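Local coordinates for sialidase domain-containing protein (Dyadobacter fermentans, PDB 5HX0) that is of unknown function but folds as a six-bladed, sialidase-like beta-propeller and so may bind or process carbohydrates, at residues A[117-122]-A[166-171]; A[124-129]-A[140-145]; A[307-312]-A[326-331]; A[336-341]-A[354-359]. All blocks are in the same frame, centred on the assembly; numbering follows the deposited sequence.

Overall arrangement
The four contacts sit in two groups. Contacts 1 and 2 share the sheet that contains 137-145 and 165-175; their centres are 7 Å apart, and Y171 OH meets S124 OG at 2.7 Å. Contact 2 is nested in the chain loop that contact 1 closes; it lies nearer the centre of the chain and includes a bound acetate. Contacts 3 and 4 share the sheet of 324-330 and 336-342, with centres 9 Å apart, joined where Y328 OH lies 2.6 Å from E354 OE2. Contacts 1 and 4, with centres about 33 Å apart, lie on opposite sides of the chain's centre; contacts 2 and 3 approach to about 8 Å between nearest atoms.

Contact 1 of 4, residues A[117-122]-A[166-171]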
# COMPACT_ATOMS: atom_id res chain seq x y z
N TYR A 117 -5.62 4.20 -1.92
CA TYR A 117 -5.75 2.75 -1.94
C TYR A 117 -4.45 2.06 -2.31
O TYR A 117 -3.78 2.46 -3.27
CB TYR A 117 -6.83 2.33 -2.93
CG TYR A 117 -7.14 0.85 -2.90
CD1 TYR A 117 -7.72 0.25 -1.78
CD2 TYR A 117 -6.90 0.06 -4.03
CE1 TYR A 117 -8.02 -1.11 -1.77
CE2 TYR A 117 -7.20 -1.30 -4.03
CZ TYR A 117 -7.76 -1.88 -2.90
OH TYR A 117 -8.05 -3.22 -2.91
N SER A 118 -4.12 1.01 -1.56
CA SER A 118 -3.08 0.05 -1.93
C SER A 118 -3.71 -1.33 -2.00
O SER A 118 -4.24 -1.83 -1.00
CB SER A 118 -1.93 0.07 -0.92
OG SER A 118 -2.42 0.07 0.41
N HIS A 119 -3.68 -1.92 -3.17
CA HIS A 119 -4.37 -3.20 -3.37
C HIS A 119 -3.59 -4.32 -2.67
O HIS A 119 -2.37 -4.39 -2.80
CB HIS A 119 -4.48 -3.47 -4.87
CG HIS A 119 -5.50 -4.51 -5.25
ND1 HIS A 119 -6.75 -4.58 -4.68
CD2 HIS A 119 -5.44 -5.49 -6.18
CE1 HIS A 119 -7.43 -5.57 -5.26
NE2 HIS A 119 -6.66 -6.13 -6.17
N PRO A 120 -4.25 -5.19 -1.90
CA PRO A 120 -3.50 -6.27 -1.23
C PRO A 120 -2.83 -7.24 -2.19
O PRO A 120 -1.88 -7.93 -1.80
CB PRO A 120 -4.59 -6.97 -0.40
CG PRO A 120 -5.59 -5.86 -0.11
CD PRO A 120 -5.65 -5.12 -1.45
N PHE A 121 -3.27 -7.31 -3.45
CA PHE A 121 -2.80 -8.35 -4.36
C PHE A 121 -1.92 -7.82 -5.48
O PHE A 121 -1.55 -8.61 -6.35
CB PHE A 121 -3.98 -9.14 -4.94
CG PHE A 121 -4.85 -9.71 -3.87
CD1 PHE A 121 -4.43 -10.82 -3.16
CD2 PHE A 121 -6.04 -9.09 -3.51
CE1 PHE A 121 -5.20 -11.33 -2.14
CE2 PHE A 121 -6.81 -9.60 -2.49
CZ PHE A 121 -6.38 -10.73 -1.80
N GLY A 122 -1.57 -6.54 -5.49
CA GLY A 122 -0.61 -6.06 -6.47
C GLY A 122 -0.69 -4.55 -6.66
O GLY A 122 -1.16 -3.82 -5.78
N VAL A 166 0.68 -10.00 -14.50
CA VAL A 166 -0.55 -10.61 -14.99
C VAL A 166 -1.72 -9.72 -14.60
O VAL A 166 -1.89 -9.37 -13.43
CB VAL A 166 -0.73 -12.04 -14.44
CG1 VAL A 166 -2.02 -12.66 -14.98
CG2 VAL A 166 0.49 -12.89 -14.80
N PHE A 167 -2.54 -9.38 -15.59
CA PHE A 167 -3.59 -8.38 -15.44
C PHE A 167 -4.65 -8.84 -14.43
O PHE A 167 -5.06 -10.00 -14.42
CB PHE A 167 -4.21 -8.13 -16.81
CG PHE A 167 -5.06 -6.89 -16.90
CD1 PHE A 167 -4.71 -5.75 -16.22
CD2 PHE A 167 -6.19 -6.86 -17.71
CE1 PHE A 167 -5.50 -4.60 -16.31
CE2 PHE A 167 -6.98 -5.73 -17.81
CZ PHE A 167 -6.63 -4.60 -17.10
N LEU A 168 -5.11 -7.91 -13.58
CA LEU A 168 -6.20 -8.23 -12.66
C LEU A 168 -7.54 -7.62 -13.05
O LEU A 168 -8.56 -7.97 -12.44
CB LEU A 168 -5.88 -7.77 -11.23
CG LEU A 168 -4.70 -8.43 -10.52
CD1 LEU A 168 -4.35 -7.63 -9.25
CD2 LEU A 168 -5.06 -9.89 -10.18
N GLY A 169 -7.56 -6.70 -14.00
CA GLY A 169 -8.81 -6.04 -14.30
C GLY A 169 -9.23 -5.07 -13.21
O GLY A 169 -8.44 -4.69 -12.33
N GLY A 170 -10.51 -4.69 -13.25
CA GLY A 170 -10.95 -3.51 -12.55
C GLY A 170 -11.34 -3.72 -11.09
O GLY A 170 -11.63 -4.83 -10.62
N TYR A 171 -11.34 -2.60 -10.36
CA TYR A 171 -11.93 -2.51 -9.03
C TYR A 171 -12.23 -1.04 -8.78
O TYR A 171 -11.58 -0.17 -9.35
CB TYR A 171 -11.03 -3.08 -7.93
CG TYR A 171 -9.52 -2.90 -8.05
CD1 TYR A 171 -8.88 -1.74 -7.59
CD2 TYR A 171 -8.73 -3.92 -8.56
CE1 TYR A 171 -7.48 -1.61 -7.66
CE2 TYR A 171 -7.36 -3.80 -8.65
CZ TYR A 171 -6.74 -2.66 -8.20
OH TYR A 171 -5.36 -2.60 -8.28
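Y171 and H119 stack face to face, with ring centroids 4.0 Å apart and planes 24° from parallel. The overlap is offset: the closest pair is H119 NE2 and Y171 CE2 at 3.5 Å, and the phenol end of Y171, CZ and OH, lies against the face of the imidazole at CG and CD2. The tyrosine ring gets there because its CG sits between the backbone N and the carbonyl carbon (chi1 35°), which raises it from strand 165-175 toward the loop. Its hydroxyl is hydrogen-bonded to S124 OG. The imidazole is held at its rim as well. Y117 OH and H119 ND1 are hydrogen-bonded at 2.6 Å in the ring plane, which, with the stack, helps to set the rotation of the imidazole. L168 CD1 sits at the edge of the imidazole, near its plane, 3.9 Å from H119 CD2. Y117 also touches Y171, CE2 to CE1 at 3.7 Å, the two rings inclined at 62°. Beyond this cluster, H119 O accepts a hydrogen bond from Y97 OH of the second subunit. Aromatic packing here ties the linker from strand 114-117 of one blade to strand 123-131 of the next, within a beta-propeller of the sialidase type.

Contact 2 of 4, residues A[124-129]-A[140-145]; sequences SQDPCL and ASYGWA. With ACT (acetate ion), chain D.
Q125 lies across Y142 and reaches the edge of W144, and its side chain can be followed atom by atom. CB sits over one face of the Y142 ring in a CH-pi contact, 3.7 Å from the centroid and 21° off the ring normal. CG stays near the same ring, 3.6 Å from Y142 CE1. A bend at chi2 (-64°) then swings the amide away from the phenol toward the indole, where CD lies in the ring plane, 3.6 Å from W144 CD1, with the amide nearly perpendicular to that plane. OE1 is taken by R76 NE from outside the two segments. NE2 donates to an oxygen (O) of the bound acetate at 3.1 Å, in a fairly straight bond of 154°.

The main chain of Q125 is bonded across as well. Q125 N donates to Y142 O, and Q125 O receives S141 OG at 2.7 Å, on a lone pair in the carbonyl plane. S124 and G143 form a non-hydrogen-bonded antiparallel pair; further along, C128 and A140 are joined by two bonds, N to O in both directions. Between these two pairs the register slips by one, and D126 occupies the intervening loop.

Q125 NE2 thus donates to the acetate, and the D126 carboxylate and Y142 hydroxyl lie within about 3 Å of it. The acetate probably comes from the crystallisation liquor, as do glycerol near W144 and tetraethylene glycol near Y142. That mixture of polar groups and aromatic surfaces may mark a pocket suited to a carbohydrate-like ligand.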
# COMPACT_ATOMS: atom_id res chain seq x y z
N SER A 124 -1.71 -0.89 -8.51
CA SER A 124 -2.96 -0.28 -8.97
C SER A 124 -2.69 0.82 -10.00
O SER A 124 -1.64 1.48 -9.96
CB SER A 124 -3.73 0.29 -7.78
OG SER A 124 -4.05 -0.75 -6.88
N GLN A 125 -3.64 1.04 -10.90
CA GLN A 125 -3.43 1.92 -12.04
C GLN A 125 -4.44 3.07 -12.08
O GLN A 125 -5.50 3.02 -11.46
CB GLN A 125 -3.59 1.15 -13.35
CG GLN A 125 -2.67 -0.07 -13.43
CD GLN A 125 -1.23 0.34 -13.44
OE1 GLN A 125 -0.50 0.10 -12.49
NE2 GLN A 125 -0.80 0.99 -14.53
N ASP A 126 -4.10 4.09 -12.87
CA ASP A 126 -5.02 5.09 -13.41
C ASP A 126 -6.28 5.33 -12.57
O ASP A 126 -7.38 4.95 -12.98
CB ASP A 126 -5.48 4.67 -14.81
CG ASP A 126 -4.32 4.41 -15.77
OD1 ASP A 126 -3.22 4.06 -15.30
OD2 ASP A 126 -4.52 4.53 -17.00
N PRO A 127 -6.18 5.96 -11.40
CA PRO A 127 -7.40 6.24 -10.62
C PRO A 127 -8.28 7.22 -11.37
O PRO A 127 -7.84 8.30 -11.76
CB PRO A 127 -6.87 6.85 -9.32
CG PRO A 127 -5.53 7.54 -9.78
CD PRO A 127 -4.98 6.64 -10.86
N CYS A 128 -9.54 6.86 -11.56
CA CYS A 128 -10.49 7.71 -12.26
C CYS A 128 -11.61 8.11 -11.30
O CYS A 128 -12.45 7.28 -10.95
CB CYS A 128 -11.03 6.97 -13.49
SG CYS A 128 -9.74 6.89 -14.75
N LEU A 129 -11.61 9.37 -10.88
CA LEU A 129 -12.58 9.90 -9.93
C LEU A 129 -13.87 10.34 -10.63
O LEU A 129 -13.83 10.97 -11.70
CB LEU A 129 -11.98 11.09 -9.18
CG LEU A 129 -10.72 10.86 -8.33
CD1 LEU A 129 -10.20 12.18 -7.71
CD2 LEU A 129 -11.01 9.84 -7.23
N ALA A 140 -12.42 4.62 -9.76
CA ALA A 140 -12.19 3.40 -10.53
C ALA A 140 -10.70 3.16 -10.71
O ALA A 140 -9.90 4.11 -10.81
CB ALA A 140 -12.87 3.49 -11.89
N SER A 141 -10.32 1.89 -10.73
CA SER A 141 -8.91 1.55 -10.95
C SER A 141 -8.86 0.17 -11.62
O SER A 141 -9.90 -0.41 -11.96
CB SER A 141 -8.15 1.59 -9.62
OG SER A 141 -6.77 1.30 -9.80
N TYR A 142 -7.65 -0.35 -11.77
CA TYR A 142 -7.42 -1.72 -12.21
C TYR A 142 -6.00 -2.09 -11.82
O TYR A 142 -5.21 -1.23 -11.43
CB TYR A 142 -7.66 -1.90 -13.72
CG TYR A 142 -6.95 -0.92 -14.65
CD1 TYR A 142 -5.71 -1.23 -15.19
CD2 TYR A 142 -7.56 0.28 -15.04
CE1 TYR A 142 -5.06 -0.38 -16.07
CE2 TYR A 142 -6.90 1.16 -15.92
CZ TYR A 142 -5.66 0.81 -16.42
OH TYR A 142 -4.97 1.63 -17.30
N GLY A 143 -5.69 -3.39 -11.86
CA GLY A 143 -4.50 -3.89 -11.18
C GLY A 143 -3.68 -4.89 -11.98
O GLY A 143 -4.13 -5.49 -12.97
N TRP A 144 -2.44 -5.09 -11.47
CA TRP A 144 -1.45 -6.02 -12.00
C TRP A 144 -0.90 -6.86 -10.86
O TRP A 144 -0.48 -6.31 -9.84
CB TRP A 144 -0.27 -5.27 -12.65
CG TRP A 144 -0.64 -4.56 -13.90
CD1 TRP A 144 -0.92 -3.23 -14.05
CD2 TRP A 144 -0.77 -5.15 -15.20
NE1 TRP A 144 -1.22 -2.96 -15.37
CE2 TRP A 144 -1.13 -4.12 -16.10
CE3 TRP A 144 -0.62 -6.46 -15.70
CZ2 TRP A 144 -1.33 -4.35 -17.47
CZ3 TRP A 144 -0.82 -6.69 -17.04
CH2 TRP A 144 -1.18 -5.64 -17.92
N ALA A 145 -0.86 -8.18 -11.05
CA ALA A 145 -0.28 -9.05 -10.04
C ALA A 145 1.08 -9.56 -10.50
O ALA A 145 1.38 -9.60 -11.69
CB ALA A 145 -1.23 -10.23 -9.74
C ACT D . -1.64 2.65 -18.18
O ACT D . -2.01 2.08 -17.12
OXT ACT D . -2.24 3.73 -18.50
CH3 ACT D . -0.55 2.06 -19.02

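Contact 3 of 4, residues A[307-312]-A[326-331]; sequences MGFQGH and LSYGYR
F309 and Y328 reach toward each other from opposite directions and make the principal aromatic contact. The rings are inclined at 31° with centroids 4.6 Å apart; F309 CE2 lies over the face of Y328, 3.4 Å from its CZ, while the tyrosine OH, hydrogen-bonded to E354 OE2, lies above the rim of the phenylalanine. Apolar packing continues from there: L326 CD2 comes to the edge of the F309 ring and meets the SE atom of M307, a selenomethionine, tip to tip at 4.1 Å. G311, having no side chain, brings its CA against Y328 CD2.

Among the polar contacts, the firm backbone bond is H312 N to G329 O, 3.0 Å and 160°; the return bond, G329 N to H312 O, is weak. H312 also accepts a weak bond at NE2 from R331 NH2, 3.0 Å away, the guanidinium standing almost perpendicular to the imidazole. Each partner is steadied from outside, H312 ND1 by D287 and R331 NE by the carbonyl of L366. A water makes the last link, donating to Q310 OE1 and hydrogen-bonded to Y330 OH, each at 2.7 Å; Q310 NE2 is hydrogen-bonded to G286 O.

The contact lays the corner after strand 305-307, the outer strand of one blade, over strand 324-330 of the next. F309 meets R340 of strand 336-342 in a cation-pi contact, and M307 packs back on F279 of strand 276-283.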
# COMPACT_ATOMS: atom_id res chain seq x y z
N MSE A 307 -12.58 11.62 -35.50
CA MSE A 307 -12.82 13.04 -35.25
C MSE A 307 -11.98 13.94 -36.14
O MSE A 307 -12.30 15.12 -36.31
CB MSE A 307 -12.59 13.36 -33.78
CG MSE A 307 -13.75 12.87 -32.95
SE MSE A 307 -13.81 13.70 -31.18
CE MSE A 307 -12.35 12.66 -30.47
N GLY A 308 -10.92 13.39 -36.73
CA GLY A 308 -10.07 14.13 -37.65
C GLY A 308 -8.78 14.65 -37.06
O GLY A 308 -8.16 15.53 -37.67
N PHE A 309 -8.34 14.14 -35.91
CA PHE A 309 -7.07 14.57 -35.34
C PHE A 309 -6.46 13.43 -34.54
O PHE A 309 -7.14 12.45 -34.21
CB PHE A 309 -7.24 15.82 -34.46
CG PHE A 309 -8.12 15.61 -33.24
CD1 PHE A 309 -9.49 15.84 -33.30
CD2 PHE A 309 -7.57 15.22 -32.02
CE1 PHE A 309 -10.30 15.67 -32.17
CE2 PHE A 309 -8.36 15.05 -30.88
CZ PHE A 309 -9.73 15.27 -30.95
N GLN A 310 -5.17 13.57 -34.24
CA GLN A 310 -4.43 12.63 -33.39
C GLN A 310 -4.41 13.12 -31.95
O GLN A 310 -4.21 14.31 -31.68
CB GLN A 310 -2.99 12.46 -33.86
CG GLN A 310 -2.78 11.86 -35.23
CD GLN A 310 -1.30 11.74 -35.58
OE1 GLN A 310 -0.59 12.74 -35.64
NE2 GLN A 310 -0.83 10.51 -35.78
N GLY A 311 -4.58 12.19 -31.03
CA GLY A 311 -4.44 12.46 -29.61
C GLY A 311 -5.11 11.37 -28.80
O GLY A 311 -6.00 10.65 -29.28
N HIS A 312 -4.67 11.25 -27.55
CA HIS A 312 -5.20 10.27 -26.61
C HIS A 312 -4.58 10.47 -25.23
O HIS A 312 -3.53 11.08 -25.10
CB HIS A 312 -4.93 8.83 -27.08
CG HIS A 312 -3.50 8.40 -26.89
ND1 HIS A 312 -2.62 8.29 -27.94
CD2 HIS A 312 -2.81 8.05 -25.78
CE1 HIS A 312 -1.45 7.88 -27.49
NE2 HIS A 312 -1.54 7.73 -26.18
N LEU A 326 -12.66 19.44 -24.49
CA LEU A 326 -12.12 18.11 -24.78
C LEU A 326 -10.60 18.21 -24.71
O LEU A 326 -10.00 18.85 -25.57
CB LEU A 326 -12.57 17.63 -26.16
CG LEU A 326 -12.22 16.20 -26.56
CD1 LEU A 326 -13.03 15.20 -25.74
CD2 LEU A 326 -12.49 16.00 -28.05
N SER A 327 -9.98 17.60 -23.70
CA SER A 327 -8.53 17.66 -23.61
C SER A 327 -7.94 16.28 -23.88
O SER A 327 -8.57 15.25 -23.64
CB SER A 327 -8.09 18.17 -22.23
OG SER A 327 -8.62 17.37 -21.21
N TYR A 328 -6.70 16.28 -24.39
CA TYR A 328 -6.04 15.03 -24.77
C TYR A 328 -4.53 15.19 -24.77
O TYR A 328 -4.00 16.29 -24.93
CB TYR A 328 -6.49 14.53 -26.15
CG TYR A 328 -6.62 15.63 -27.18
CD1 TYR A 328 -7.79 16.37 -27.28
CD2 TYR A 328 -5.60 15.88 -28.09
CE1 TYR A 328 -7.94 17.37 -28.23
CE2 TYR A 328 -5.74 16.89 -29.07
CZ TYR A 328 -6.92 17.62 -29.12
OH TYR A 328 -7.11 18.62 -30.06
N GLY A 329 -3.84 14.06 -24.60
CA GLY A 329 -2.41 14.05 -24.76
C GLY A 329 -2.01 14.04 -26.22
O GLY A 329 -2.73 13.54 -27.09
N TYR A 330 -0.85 14.63 -26.50
CA TYR A 330 -0.32 14.69 -27.86
C TYR A 330 1.07 14.07 -27.85
O TYR A 330 2.07 14.75 -27.62
CB TYR A 330 -0.29 16.12 -28.39
CG TYR A 330 -0.06 16.20 -29.88
CD1 TYR A 330 -1.05 15.83 -30.77
CD2 TYR A 330 1.16 16.64 -30.39
CE1 TYR A 330 -0.84 15.93 -32.16
CE2 TYR A 330 1.37 16.72 -31.76
CZ TYR A 330 0.37 16.37 -32.63
OH TYR A 330 0.59 16.47 -33.99
N ARG A 331 1.13 12.78 -28.13
CA ARG A 331 2.38 12.03 -28.06
C ARG A 331 3.04 11.96 -29.43
O ARG A 331 3.39 10.90 -29.92
CB ARG A 331 2.13 10.64 -27.47
CG ARG A 331 1.88 10.69 -25.93
CD ARG A 331 1.16 9.44 -25.43
NE ARG A 331 1.27 9.27 -23.98
CZ ARG A 331 0.93 8.17 -23.31
NH1 ARG A 331 1.09 8.12 -21.99
NH2 ARG A 331 0.41 7.11 -23.95
O HOH W 1 -1.19 15.37 -35.71

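Contact 4 of 4, residues A[336-341]-A[354-359]; sequences GIRARI and EIVLRT
A beta hairpin with a classic bulge joins strands 336-342 and 354-358. At the bulge, L357 and R358 both face I337, whose carbonyl O accepts two bonds, from L357 N at 2.8 Å and from R358 N at 3.2 Å. Regular pairing follows at A339 and I355, where I355 N reaches A339 O at 2.6 Å.

On one face, E354 lies between two arginines. R338 NH1 meets its OE1 at 2.8 Å and R340 NH2 its OE2 at 3.2 Å, both salt bridges. Each carboxylate oxygen is in its guanidinium plane, yet both donors approach from above the carboxylate plane, the flat groups being nearly perpendicular. R338 is extended from CG to NE, which lays its guanidinium alongside V356, with V356 CG2 over one face. A water accepts from R338 NE and donates to R358 O.

The other face carries I337, A339 and I355, with the aliphatic part of R358 alongside I337. I355 CD1 touches I341 CG1 at 4.0 Å, and L357 CD1 meets I337 CG2 at the same distance.

Strand 354-358 is one of the two edge strands of its sheet. I355 and L357 pack on strands 42-51 and 393-401 of the adjoining blade; on the charged face, Y328 OH of strand 324-330 bonds both E354 OE2 and R340 NE.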
# COMPACT_ATOMS: atom_id res chain seq x y z
N GLY A 336 3.29 16.99 -26.04
CA GLY A 336 2.62 17.72 -24.98
C GLY A 336 1.13 17.45 -24.83
O GLY A 336 0.68 16.30 -24.90
N ILE A 337 0.36 18.53 -24.64
CA ILE A 337 -1.03 18.46 -24.21
C ILE A 337 -1.81 19.43 -25.08
O ILE A 337 -1.37 20.56 -25.28
CB ILE A 337 -1.22 18.87 -22.72
CG1 ILE A 337 -0.22 18.16 -21.78
CG2 ILE A 337 -2.70 18.71 -22.29
CD1 ILE A 337 -0.38 16.63 -21.64
N ARG A 338 -2.99 19.00 -25.55
CA ARG A 338 -3.82 19.85 -26.40
C ARG A 338 -5.29 19.72 -26.00
O ARG A 338 -5.67 18.87 -25.19
CB ARG A 338 -3.61 19.50 -27.88
CG ARG A 338 -2.14 19.69 -28.31
CD ARG A 338 -1.86 19.36 -29.76
NE ARG A 338 -0.45 19.64 -30.04
CZ ARG A 338 0.02 20.06 -31.21
NH1 ARG A 338 -0.81 20.26 -32.23
NH2 ARG A 338 1.31 20.30 -31.35
N ALA A 339 -6.13 20.57 -26.60
CA ALA A 339 -7.56 20.54 -26.31
C ALA A 339 -8.31 21.28 -27.40
O ALA A 339 -7.73 22.01 -28.20
CB ALA A 339 -7.85 21.18 -24.94
N ARG A 340 -9.63 21.07 -27.42
CA ARG A 340 -10.50 21.90 -28.25
C ARG A 340 -11.85 22.03 -27.56
O ARG A 340 -12.24 21.17 -26.77
CB ARG A 340 -10.64 21.33 -29.68
CG ARG A 340 -11.01 19.86 -29.78
CD ARG A 340 -10.88 19.35 -31.24
NE ARG A 340 -9.48 19.20 -31.67
CZ ARG A 340 -9.09 19.17 -32.94
NH1 ARG A 340 -9.98 19.28 -33.92
NH2 ARG A 340 -7.80 19.05 -33.23
N ILE A 341 -12.56 23.11 -27.84
CA ILE A 341 -13.84 23.38 -27.19
C ILE A 341 -14.94 23.09 -28.19
O ILE A 341 -15.02 23.75 -29.23
CB ILE A 341 -13.92 24.82 -26.67
CG1 ILE A 341 -12.86 25.06 -25.59
CG2 ILE A 341 -15.34 25.11 -26.15
CD1 ILE A 341 -12.89 26.49 -25.03
N GLU A 354 -7.80 23.90 -32.42
CA GLU A 354 -7.04 23.18 -31.40
C GLU A 354 -6.24 24.16 -30.54
O GLU A 354 -5.58 25.07 -31.05
CB GLU A 354 -6.11 22.16 -32.06
CG GLU A 354 -5.33 21.31 -31.08
CD GLU A 354 -4.62 20.16 -31.77
OE1 GLU A 354 -3.62 20.40 -32.47
OE2 GLU A 354 -5.08 19.00 -31.63
N ILE A 355 -6.35 23.97 -29.23
CA ILE A 355 -5.65 24.75 -28.22
C ILE A 355 -4.39 23.98 -27.87
O ILE A 355 -4.48 22.80 -27.48
CB ILE A 355 -6.54 24.95 -26.98
CG1 ILE A 355 -7.88 25.60 -27.37
CG2 ILE A 355 -5.83 25.72 -25.89
CD1 ILE A 355 -8.95 25.50 -26.29
N VAL A 356 -3.22 24.58 -28.01
CA VAL A 356 -1.98 23.85 -27.70
C VAL A 356 -1.50 24.30 -26.32
O VAL A 356 -1.09 25.45 -26.15
CB VAL A 356 -0.91 24.05 -28.78
CG1 VAL A 356 0.32 23.21 -28.44
CG2 VAL A 356 -1.45 23.63 -30.16
N LEU A 357 -1.55 23.40 -25.34
CA LEU A 357 -1.20 23.80 -23.97
C LEU A 357 0.28 23.58 -23.64
O LEU A 357 0.87 24.37 -22.89
CB LEU A 357 -2.07 23.05 -22.95
CG LEU A 357 -3.58 23.27 -23.06
CD1 LEU A 357 -4.32 22.41 -22.05
CD2 LEU A 357 -3.93 24.75 -22.86
N ARG A 358 0.90 22.52 -24.15
CA ARG A 358 2.29 22.21 -23.84
C ARG A 358 2.94 21.64 -25.09
O ARG A 358 2.33 20.83 -25.79
CB ARG A 358 2.46 21.18 -22.69
CG ARG A 358 1.89 21.58 -21.34
CD ARG A 358 2.71 22.69 -20.69
NE ARG A 358 4.04 22.30 -20.24
CZ ARG A 358 4.36 22.06 -18.97
NH1 ARG A 358 3.43 22.15 -18.01
NH2 ARG A 358 5.60 21.75 -18.64
N THR A 359 4.18 22.06 -25.35
CA THR A 359 4.99 21.52 -26.44
C THR A 359 6.36 21.06 -25.97
O THR A 359 7.18 20.66 -26.80
CB THR A 359 5.18 22.56 -27.56
OG1 THR A 359 5.79 23.73 -27.01
CG2 THR A 359 3.84 22.96 -28.18
O HOH W 2 1.83 19.51 -28.30